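Local coordinates for protein alpha-L-rhamnosidase (Aspergillus terreus, PDB 6GSZ) that probably hydrolyses terminal non-reducing alpha-L-rhamnose residues in alpha-L-rhamnosides, as an N-glycosylated, calcium-binding glycosidase, at residues T524-W536 against S602-I616. Residues are numbered along the deposited sequence; the frame is centred on the assembly and turned at random.
Sequences TSIWGDAIVGVPW and SDAYLLHSTDMLANI. With NAG (2-acetamido-2-deoxy-beta-D-glucopyranose), chain C; BGC (beta-D-glucopyranose), chain B.
Met-612, on the helix of 602-616, shows how one flexible side chain can fit several surfaces of the helix beside it. Its CB packs on Val-532 CG1. CG, placed anti to the carbonyl carbon (chi1 -75°), lies over the five-membered ring of Trp-536 in a CH-pi contact, 3.9 Å from that ring's centroid, and its other side meets the face of His-608. SD sits above the same indole face but offset toward the rim, 3.7 Å from Trp-536 CG, a Met-aromatic contact. The chain then bends at chi3 (-69°), bringing CE to 3.7 Å from Gly-533 CA, a contact with bare backbone. Ile-616 CG1 closes on the edge of the indole, and a water bound to Trp-536 NE1 also accepts from Asn-615 ND2, the atom that carries the N-linked NAG.

A polar centre lies farther back along the helix. The hydroxyl of Ser-609 gives a 2.7 Å bond to Asp-529 OD1, arriving well above the carboxylate plane, while Trp-558 from helix 545-562 bonds the same oxygen. OD1 thus joins the turn of 527-530 to both neighbouring helices, whereas OD2 closes a nearly straight 2.8 Å bond within its own segment, from the backbone N of Ile-526. Next to it, Ile-526 CG1 stands over the centre of the Tyr-605 ring, 3.5 Å from the centroid, and Tyr-605 OH is held by Ala-697 O. Ser-525 OG donates to Ser-602 OG, whose own bond goes to Lys-598 O.

The glycan borders one end of this interface; near the other, Trp-527, beside the packed residues of its segment, bonds BGC O3 through NE1. With the axes of 530-536 and 602-616 inclined at 48°, this is helix packing within the mainly helical six-hairpin glycosidase domain, the (alpha/alpha)6 barrel of this family, beside its sugar pocket.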
ATOM      1  N   THR A 524      11.230  12.501 -15.415  1.00 10.88           N
ATOM      2  CA  THR A 524       9.932  12.471 -16.120  1.00 12.09           C
ATOM      3  C   THR A 524       8.845  13.136 -15.262  1.00 12.58           C
ATOM      4  O   THR A 524       8.838  13.058 -14.034  1.00 11.45           O
ATOM      5  CB  THR A 524       9.502  11.044 -16.474  1.00 11.89           C
ATOM      6  OG1 THR A 524       9.359  10.219 -15.304  1.00 12.43           O
ATOM      7  CG2 THR A 524      10.484  10.431 -17.442  1.00 12.18           C
ATOM      8  N   SER A 525       7.871  13.705 -15.971  1.00 10.93           N
ATOM      9  CA  SER A 525       6.655  14.230 -15.345  1.00 11.00           C
ATOM     10  C   SER A 525       5.790  13.059 -14.881  1.00 10.65           C
ATOM     11  O   SER A 525       5.938  11.944 -15.399  1.00 11.06           O
ATOM     12  CB  SER A 525       5.881  15.073 -16.317  1.00 12.25           C
ATOM     13  OG  SER A 525       5.310  14.273 -17.327  1.00 12.99           O
ATOM     14  N   ILE A 526       4.962  13.302 -13.865  1.00 10.92           N
ATOM     15  CA  ILE A 526       3.957  12.382 -13.278  1.00 10.94           C
ATOM     16  C   ILE A 526       4.652  11.341 -12.386  1.00 10.56           C
ATOM     17  O   ILE A 526       4.326  11.241 -11.231  1.00 12.13           O
ATOM     18  CB  ILE A 526       3.015  11.740 -14.315  1.00 11.23           C
ATOM     19  CG1 ILE A 526       2.422  12.795 -15.267  1.00 11.97           C
ATOM     20  CG2 ILE A 526       1.928  10.948 -13.595  1.00 13.22           C
ATOM     21  CD1 ILE A 526       1.682  12.198 -16.420  1.00 14.84           C
ATOM     22  N   TRP A 527       5.537  10.550 -12.995  1.00 10.51           N
ATOM     23  CA  TRP A 527       6.411   9.590 -12.306  1.00 10.71           C
ATOM     24  C   TRP A 527       7.340  10.373 -11.374  1.00 10.17           C
ATOM     25  O   TRP A 527       7.209  10.222 -10.163  1.00 10.24           O
ATOM     26  CB  TRP A 527       7.145   8.756 -13.368  1.00 10.96           C
ATOM     27  CG  TRP A 527       6.312   7.614 -13.870  1.00 11.09           C
ATOM     28  CD1 TRP A 527       6.482   6.294 -13.568  1.00 12.68           C
ATOM     29  CD2 TRP A 527       5.168   7.653 -14.750  1.00 11.96           C
ATOM     30  NE1 TRP A 527       5.523   5.535 -14.170  1.00 13.74           N
ATOM     31  CE2 TRP A 527       4.685   6.343 -14.886  1.00 12.69           C
ATOM     32  CE3 TRP A 527       4.479   8.672 -15.424  1.00 13.13           C
ATOM     33  CZ2 TRP A 527       3.579   6.011 -15.668  1.00 13.89           C
ATOM     34  CZ3 TRP A 527       3.372   8.346 -16.185  1.00 14.35           C
ATOM     35  CH2 TRP A 527       2.926   7.034 -16.316  1.00 13.79           C
ATOM     36  N   GLY A 528       8.150  11.297 -11.887  1.00 10.27           N
ATOM     37  CA  GLY A 528       9.006  12.033 -11.006  1.00 11.17           C
ATOM     38  C   GLY A 528       8.224  12.922 -10.040  1.00  9.73           C
ATOM     39  O   GLY A 528       8.645  13.156  -8.904  1.00 10.77           O
ATOM     40  N   ASP A 529       7.088  13.438 -10.532  1.00 10.02           N
ATOM     41  CA  ASP A 529       6.228  14.303  -9.733  1.00  9.71           C
ATOM     42  C   ASP A 529       5.646  13.580  -8.515  1.00  9.99           C
ATOM     43  O   ASP A 529       5.090  14.253  -7.646  1.00 10.37           O
ATOM     44  CB  ASP A 529       5.122  14.935 -10.563  1.00 10.24           C
ATOM     45  CG  ASP A 529       5.661  15.971 -11.549  1.00 10.78           C
ATOM     46  OD1 ASP A 529       6.338  16.935 -11.068  1.00 11.78           O
ATOM     47  OD2 ASP A 529       5.354  15.804 -12.753  1.00 11.65           O
ATOM     48  N   ALA A 530       5.750  12.240  -8.425  1.00  9.81           N
ATOM     49  CA  ALA A 530       5.286  11.552  -7.231  1.00  8.76           C
ATOM     50  C   ALA A 530       5.906  12.085  -5.939  1.00  9.10           C
ATOM     51  O   ALA A 530       5.259  11.998  -4.863  1.00 10.17           O
ATOM     52  CB  ALA A 530       5.539  10.073  -7.332  1.00 10.60           C
ATOM     53  N   ILE A 531       7.152  12.580  -6.035  1.00  9.48           N
ATOM     54  CA  ILE A 531       7.860  13.051  -4.836  1.00  9.65           C
ATOM     55  C   ILE A 531       7.218  14.334  -4.254  1.00  9.93           C
ATOM     56  O   ILE A 531       7.532  14.703  -3.111  1.00 10.07           O
ATOM     57  CB  ILE A 531       9.367  13.219  -5.136  1.00 11.09           C
ATOM     58  CG1 ILE A 531      10.246  13.253  -3.888  1.00 14.24           C
ATOM     59  CG2 ILE A 531       9.625  14.406  -6.059  1.00 12.42           C
ATOM     60  CD1 ILE A 531      10.247  11.988  -3.136  1.00 14.49           C
ATOM     61  N   VAL A 532       6.364  14.985  -5.057  1.00  9.42           N
ATOM     62  CA  VAL A 532       5.533  16.129  -4.610  1.00  9.33           C
ATOM     63  C   VAL A 532       4.120  15.638  -4.298  1.00 10.21           C
ATOM     64  O   VAL A 532       3.543  15.970  -3.270  1.00 10.87           O
ATOM     65  CB  VAL A 532       5.493  17.254  -5.671  1.00 10.04           C
ATOM     66  CG1 VAL A 532       4.703  18.466  -5.154  1.00 10.49           C
ATOM     67  CG2 VAL A 532       6.883  17.706  -6.084  1.00 11.95           C
ATOM     68  N   GLY A 533       3.537  14.956  -5.272  1.00  9.94           N
ATOM     69  CA  GLY A 533       2.104  14.616  -5.240  1.00 10.79           C
ATOM     70  C   GLY A 533       1.723  13.654  -4.124  1.00 10.80           C
ATOM     71  O   GLY A 533       0.640  13.719  -3.527  1.00 12.22           O
ATOM     72  N   VAL A 534       2.560  12.618  -3.907  1.00  9.85           N
ATOM     73  CA  VAL A 534       2.215  11.627  -2.882  1.00  9.60           C
ATOM     74  C   VAL A 534       2.277  12.305  -1.503  1.00  9.97           C
ATOM     75  O   VAL A 534       1.327  12.174  -0.733  1.00 10.35           O
ATOM     76  CB  VAL A 534       2.995  10.310  -2.997  1.00  9.83           C
ATOM     77  CG1 VAL A 534       2.596   9.336  -1.907  1.00 11.65           C
ATOM     78  CG2 VAL A 534       2.697   9.685  -4.350  1.00  9.45           C
ATOM     79  N   PRO A 535       3.337  13.057  -1.140  1.00  9.51           N
ATOM     80  CA  PRO A 535       3.319  13.880   0.083  1.00  9.64           C
ATOM     81  C   PRO A 535       2.120  14.837   0.192  1.00 10.60           C
ATOM     82  O   PRO A 535       1.511  14.925   1.283  1.00 10.82           O
ATOM     83  CB  PRO A 535       4.659  14.621   0.043  1.00 10.05           C
ATOM     84  CG  PRO A 535       5.558  13.635  -0.677  1.00  9.36           C
ATOM     85  CD  PRO A 535       4.667  13.104  -1.781  1.00  9.46           C
ATOM     86  N   TRP A 536       1.794  15.524  -0.907  1.00  9.42           N
ATOM     87  CA  TRP A 536       0.682  16.482  -0.823  1.00 10.14           C
ATOM     88  C   TRP A 536      -0.606  15.737  -0.430  1.00 10.52           C
ATOM     89  O   TRP A 536      -1.358  16.164   0.454  1.00 11.48           O
ATOM     90  CB  TRP A 536       0.507  17.187  -2.167  1.00 12.40           C
ATOM     91  CG  TRP A 536      -0.647  18.153  -2.236  1.00 13.83           C
ATOM     92  CD1 TRP A 536      -0.654  19.458  -1.886  1.00 17.02           C
ATOM     93  CD2 TRP A 536      -1.957  17.852  -2.713  1.00 14.21           C
ATOM     94  NE1 TRP A 536      -1.881  20.006  -2.125  1.00 18.24           N
ATOM     95  CE2 TRP A 536      -2.725  19.033  -2.586  1.00 16.17           C
ATOM     96  CE3 TRP A 536      -2.569  16.678  -3.137  1.00 17.31           C
ATOM     97  CZ2 TRP A 536      -4.076  19.056  -2.927  1.00 21.65           C
ATOM     98  CZ3 TRP A 536      -3.905  16.693  -3.469  1.00 19.79           C
ATOM     99  CH2 TRP A 536      -4.642  17.874  -3.368  1.00 21.68           C
ATOM    100  N   SER A 602       3.381  16.972 -19.782  1.00 11.54           N
ATOM    101  CA  SER A 602       4.455  17.197 -18.826  1.00 11.27           C
ATOM    102  C   SER A 602       4.417  18.606 -18.222  1.00 11.91           C
ATOM    103  O   SER A 602       4.640  18.804 -17.027  1.00 12.34           O
ATOM    104  CB  SER A 602       5.792  16.895 -19.489  1.00 12.46           C
ATOM    105  OG  SER A 602       5.934  15.512 -19.818  1.00 12.97           O
ATOM    106  N   ASP A 603       4.212  19.595 -19.094  1.00 11.70           N
ATOM    107  CA  ASP A 603       4.170  20.973 -18.632  1.00 13.37           C
ATOM    108  C   ASP A 603       2.974  21.210 -17.719  1.00 12.13           C
ATOM    109  O   ASP A 603       3.117  21.965 -16.712  1.00 13.04           O
ATOM    110  CB  ASP A 603       4.100  21.922 -19.824  1.00 12.67           C
ATOM    111  CG  ASP A 603       5.401  22.053 -20.603  1.00 12.45           C
ATOM    112  OD1 ASP A 603       6.472  21.607 -20.083  1.00 13.67           O
ATOM    113  OD2 ASP A 603       5.352  22.618 -21.738  1.00 14.13           O
ATOM    114  N   ALA A 604       1.850  20.554 -18.022  1.00 11.33           N
ATOM    115  CA  ALA A 604       0.675  20.677 -17.129  1.00 11.63           C
ATOM    116  C   ALA A 604       1.039  20.167 -15.730  1.00 10.69           C
ATOM    117  O   ALA A 604       0.748  20.835 -14.725  1.00 11.41           O
ATOM    118  CB  ALA A 604      -0.509  19.961 -17.694  1.00 12.30           C
ATOM    119  N   TYR A 605       1.699  18.988 -15.681  1.00 11.61           N
ATOM    120  CA  TYR A 605       2.095  18.435 -14.405  1.00 10.83           C
ATOM    121  C   TYR A 605       3.216  19.237 -13.694  1.00 10.41           C
ATOM    122  O   TYR A 605       3.267  19.264 -12.450  1.00 11.26           O
ATOM    123  CB  TYR A 605       2.458  16.954 -14.532  1.00 11.26           C
ATOM    124  CG  TYR A 605       1.274  16.044 -14.384  1.00 10.74           C
ATOM    125  CD1 TYR A 605       0.460  15.734 -15.468  1.00 10.29           C
ATOM    126  CD2 TYR A 605       0.938  15.518 -13.150  1.00 11.99           C
ATOM    127  CE1 TYR A 605      -0.623  14.879 -15.346  1.00 10.80           C
ATOM    128  CE2 TYR A 605      -0.158  14.674 -13.012  1.00 11.95           C
ATOM    129  CZ  TYR A 605      -0.945  14.352 -14.108  1.00 10.86           C
ATOM    130  OH  TYR A 605      -2.035  13.518 -13.947  1.00 12.95           O
ATOM    131  N   LEU A 606       4.078  19.918 -14.471  1.00 10.67           N
ATOM    132  CA  LEU A 606       5.064  20.835 -13.884  0.50 11.11           C
ATOM    133  C   LEU A 606       4.336  21.980 -13.162  1.00 11.09           C
ATOM    134  O   LEU A 606       4.708  22.327 -12.044  1.00 12.62           O
ATOM    135  CB  LEU A 606       6.014  21.351 -14.974  0.50 11.76           C
ATOM    136  CG  LEU A 606       6.786  22.628 -14.639  0.50 13.48           C
ATOM    137  CD1 LEU A 606       7.698  22.428 -13.451  0.50 12.24           C
ATOM    138  CD2 LEU A 606       7.556  23.139 -15.843  0.50 13.44           C
ATOM    139  N   LEU A 607       3.336  22.564 -13.816  1.00 11.76           N
ATOM    140  CA  LEU A 607       2.556  23.618 -13.178  1.00 12.48           C
ATOM    141  C   LEU A 607       1.876  23.073 -11.908  1.00 11.98           C
ATOM    142  O   LEU A 607       1.881  23.717 -10.877  1.00 11.69           O
ATOM    143  CB  LEU A 607       1.530  24.163 -14.168  1.00 13.15           C
ATOM    144  CG  LEU A 607       1.949  25.355 -15.021  1.00 16.81           C
ATOM    145  CD1 LEU A 607       2.199  26.559 -14.165  1.00 18.77           C
ATOM    146  CD2 LEU A 607       3.146  25.124 -15.857  1.00 18.13           C
ATOM    147  N   HIS A 608       1.290  21.872 -12.022  1.00 11.25           N
ATOM    148  CA  HIS A 608       0.605  21.256 -10.875  1.00 11.00           C
ATOM    149  C   HIS A 608       1.594  21.053  -9.704  1.00 11.61           C
ATOM    150  O   HIS A 608       1.270  21.310  -8.521  1.00 11.79           O
ATOM    151  CB  HIS A 608      -0.101  19.969 -11.296  1.00 12.38           C
ATOM    152  CG  HIS A 608      -0.785  19.282 -10.190  1.00 12.92           C
ATOM    153  ND1 HIS A 608      -1.750  19.895  -9.423  1.00 14.26           N
ATOM    154  CD2 HIS A 608      -0.688  18.008  -9.781  1.00 13.95           C
ATOM    155  CE1 HIS A 608      -2.205  19.008  -8.542  1.00 13.39           C
ATOM    156  NE2 HIS A 608      -1.568  17.820  -8.773  1.00 14.45           N
ATOM    157  N   SER A 609       2.793  20.511  -9.986  1.00 11.23           N
ATOM    158  CA  SER A 609       3.768  20.352  -8.910  1.00 11.25           C
ATOM    159  C   SER A 609       4.185  21.691  -8.285  1.00 10.89           C
ATOM    160  O   SER A 609       4.455  21.764  -7.080  1.00 11.57           O
ATOM    161  CB  SER A 609       4.965  19.599  -9.422  1.00 11.63           C
ATOM    162  OG  SER A 609       4.750  18.193  -9.329  1.00 12.74           O
ATOM    163  N   THR A 610       4.317  22.724  -9.139  1.00 11.67           N
ATOM    164  CA  THR A 610       4.703  24.030  -8.629  1.00 11.67           C
ATOM    165  C   THR A 610       3.621  24.584  -7.691  1.00 11.31           C
ATOM    166  O   THR A 610       3.954  25.169  -6.633  1.00 12.30           O
ATOM    167  CB  THR A 610       5.027  24.999  -9.793  1.00 11.26           C
ATOM    168  OG1 THR A 610       5.990  24.358 -10.649  1.00 12.64           O
ATOM    169  CG2 THR A 610       5.539  26.339  -9.305  1.00 13.69           C
ATOM    170  N   ASP A 611       2.357  24.352  -8.079  1.00 11.67           N
ATOM    171  CA  ASP A 611       1.204  24.786  -7.294  1.00 12.25           C
ATOM    172  C   ASP A 611       1.169  24.029  -5.948  1.00 12.14           C
ATOM    173  O   ASP A 611       1.066  24.616  -4.848  1.00 13.14           O
ATOM    174  CB  ASP A 611      -0.052  24.499  -8.091  1.00 13.79           C
ATOM    175  CG  ASP A 611      -1.337  25.071  -7.535  1.00 17.67           C
ATOM    176  OD1 ASP A 611      -1.292  26.172  -6.982  1.00 22.67           O
ATOM    177  OD2 ASP A 611      -2.377  24.418  -7.739  1.00 21.31           O
ATOM    178  N   MET A 612       1.358  22.697  -6.024  1.00 11.95           N
ATOM    179  CA  MET A 612       1.368  21.884  -4.809  1.00 12.15           C
ATOM    180  C   MET A 612       2.513  22.326  -3.898  1.00 11.69           C
ATOM    181  O   MET A 612       2.339  22.403  -2.652  1.00 13.09           O
ATOM    182  CB  MET A 612       1.498  20.388  -5.095  1.00 11.32           C
ATOM    183  CG  MET A 612       0.220  19.738  -5.632  1.00 12.24           C
ATOM    184  SD  MET A 612       0.367  17.952  -5.791  1.00 13.09           S
ATOM    185  CE  MET A 612       1.527  17.736  -7.139  1.00 13.46           C
ATOM    186  N   LEU A 613       3.680  22.607  -4.483  1.00 11.33           N
ATOM    187  CA  LEU A 613       4.837  22.997  -3.669  1.00 12.47           C
ATOM    188  C   LEU A 613       4.610  24.382  -3.003  1.00 12.86           C
ATOM    189  O   LEU A 613       4.991  24.570  -1.859  1.00 12.63           O
ATOM    190  CB  LEU A 613       6.120  22.936  -4.513  1.00 13.48           C
ATOM    191  CG  LEU A 613       7.418  23.246  -3.745  1.00 13.62           C
ATOM    192  CD1 LEU A 613       7.643  22.265  -2.585  1.00 13.82           C
ATOM    193  CD2 LEU A 613       8.578  23.221  -4.724  1.00 13.98           C
ATOM    194  N   ALA A 614       3.990  25.326  -3.719  1.00 12.45           N
ATOM    195  CA  ALA A 614       3.586  26.609  -3.127  1.00 13.40           C
ATOM    196  C   ALA A 614       2.694  26.346  -1.910  1.00 11.41           C
ATOM    197  O   ALA A 614       2.908  26.933  -0.856  1.00 12.74           O
ATOM    198  CB  ALA A 614       2.880  27.485  -4.134  1.00 13.50           C
ATOM    199  N   ASN A 615       1.692  25.472  -2.083  1.00 12.15           N
ATOM    200  CA  ASN A 615       0.697  25.217  -1.061  1.00 13.80           C
ATOM    201  C   ASN A 615       1.320  24.507   0.138  1.00 12.68           C
ATOM    202  O   ASN A 615       1.033  24.851   1.291  1.00 13.95           O
ATOM    203  CB  ASN A 615      -0.517  24.501  -1.636  1.00 13.90           C
ATOM    204  CG  ASN A 615      -1.328  25.419  -2.527  1.00 16.84           C
ATOM    205  OD1 ASN A 615      -0.899  26.545  -2.868  1.00 18.21           O
ATOM    206  ND2 ASN A 615      -2.489  24.940  -2.926  1.00 18.42           N
ATOM    207  N   ILE A 616       2.201  23.530  -0.136  1.00 12.65           N
ATOM    208  CA  ILE A 616       2.902  22.844   0.961  1.00 12.74           C
ATOM    209  C   ILE A 616       3.773  23.844   1.724  1.00 11.45           C
ATOM    210  O   ILE A 616       3.837  23.826   2.961  1.00 12.86           O
ATOM    211  CB  ILE A 616       3.749  21.675   0.400  1.00 14.27           C
ATOM    212  CG1 ILE A 616       2.863  20.553  -0.128  1.00 15.41           C
ATOM    213  CG2 ILE A 616       4.736  21.215   1.439  1.00 17.10           C
ATOM    214  CD1 ILE A 616       3.676  19.613  -1.022  1.00 18.34           C
TER
HETATM  215  C1  NAG C   1      -3.312  25.717  -3.811  1.00 18.97           C
HETATM  216  C2  NAG C   1      -4.352  24.833  -4.476  1.00 19.08           C
HETATM  217  C3  NAG C   1      -5.257  25.681  -5.386  1.00 22.42           C
HETATM  218  C4  NAG C   1      -5.803  26.865  -4.615  1.00 25.58           C
HETATM  219  C5  NAG C   1      -4.673  27.627  -3.935  1.00 25.94           C
HETATM  220  C6  NAG C   1      -5.167  28.785  -3.073  1.00 29.14           C
HETATM  221  C7  NAG C   1      -3.952  22.494  -5.033  1.00 24.86           C
HETATM  222  C8  NAG C   1      -3.173  21.562  -5.920  1.00 26.30           C
HETATM  223  N2  NAG C   1      -3.710  23.789  -5.213  1.00 18.94           N
HETATM  224  O3  NAG C   1      -6.323  24.860  -5.863  1.00 25.44           O
HETATM  225  O4  NAG C   1      -6.415  27.737  -5.588  1.00 29.57           O
HETATM  226  O5  NAG C   1      -3.958  26.715  -3.086  1.00 21.63           O
HETATM  227  O6  NAG C   1      -6.050  28.322  -2.020  1.00 32.73           O
HETATM  228  O7  NAG C   1      -4.719  22.087  -4.187  1.00 30.76           O
HETATM  229  C2  BGC B 968       3.745   0.661 -14.700  0.70 21.40           C
HETATM  230  C3  BGC B 968       3.948   1.954 -15.439  0.70 25.42           C
HETATM  231  C4  BGC B 968       5.196   2.081 -16.284  0.70 26.12           C
HETATM  232  C5  BGC B 968       5.222   0.871 -17.085  0.70 22.33           C
HETATM  233  C6  BGC B 968       6.442   1.016 -17.973  0.70 25.89           C
HETATM  234  C1  BGC B 968       3.979  -0.509 -15.641  0.70 26.18           C
HETATM  235  O1  BGC B 968       3.652  -1.704 -14.960  0.70 14.80           O
HETATM  236  O2  BGC B 968       2.376   0.448 -14.451  0.70 29.23           O
HETATM  237  O3  BGC B 968       4.144   2.895 -14.524  0.70 14.73           O
HETATM  238  O4  BGC B 968       5.321   3.263 -17.108  0.70 25.27           O
HETATM  239  O5  BGC B 968       5.222  -0.386 -16.334  0.70 37.28           O
HETATM  240  O6  BGC B 968       6.618  -0.209 -18.692  0.70 26.27           O
HETATM  241  O   HOH W   1      -3.233  22.532  -1.555  1.00 30.08           O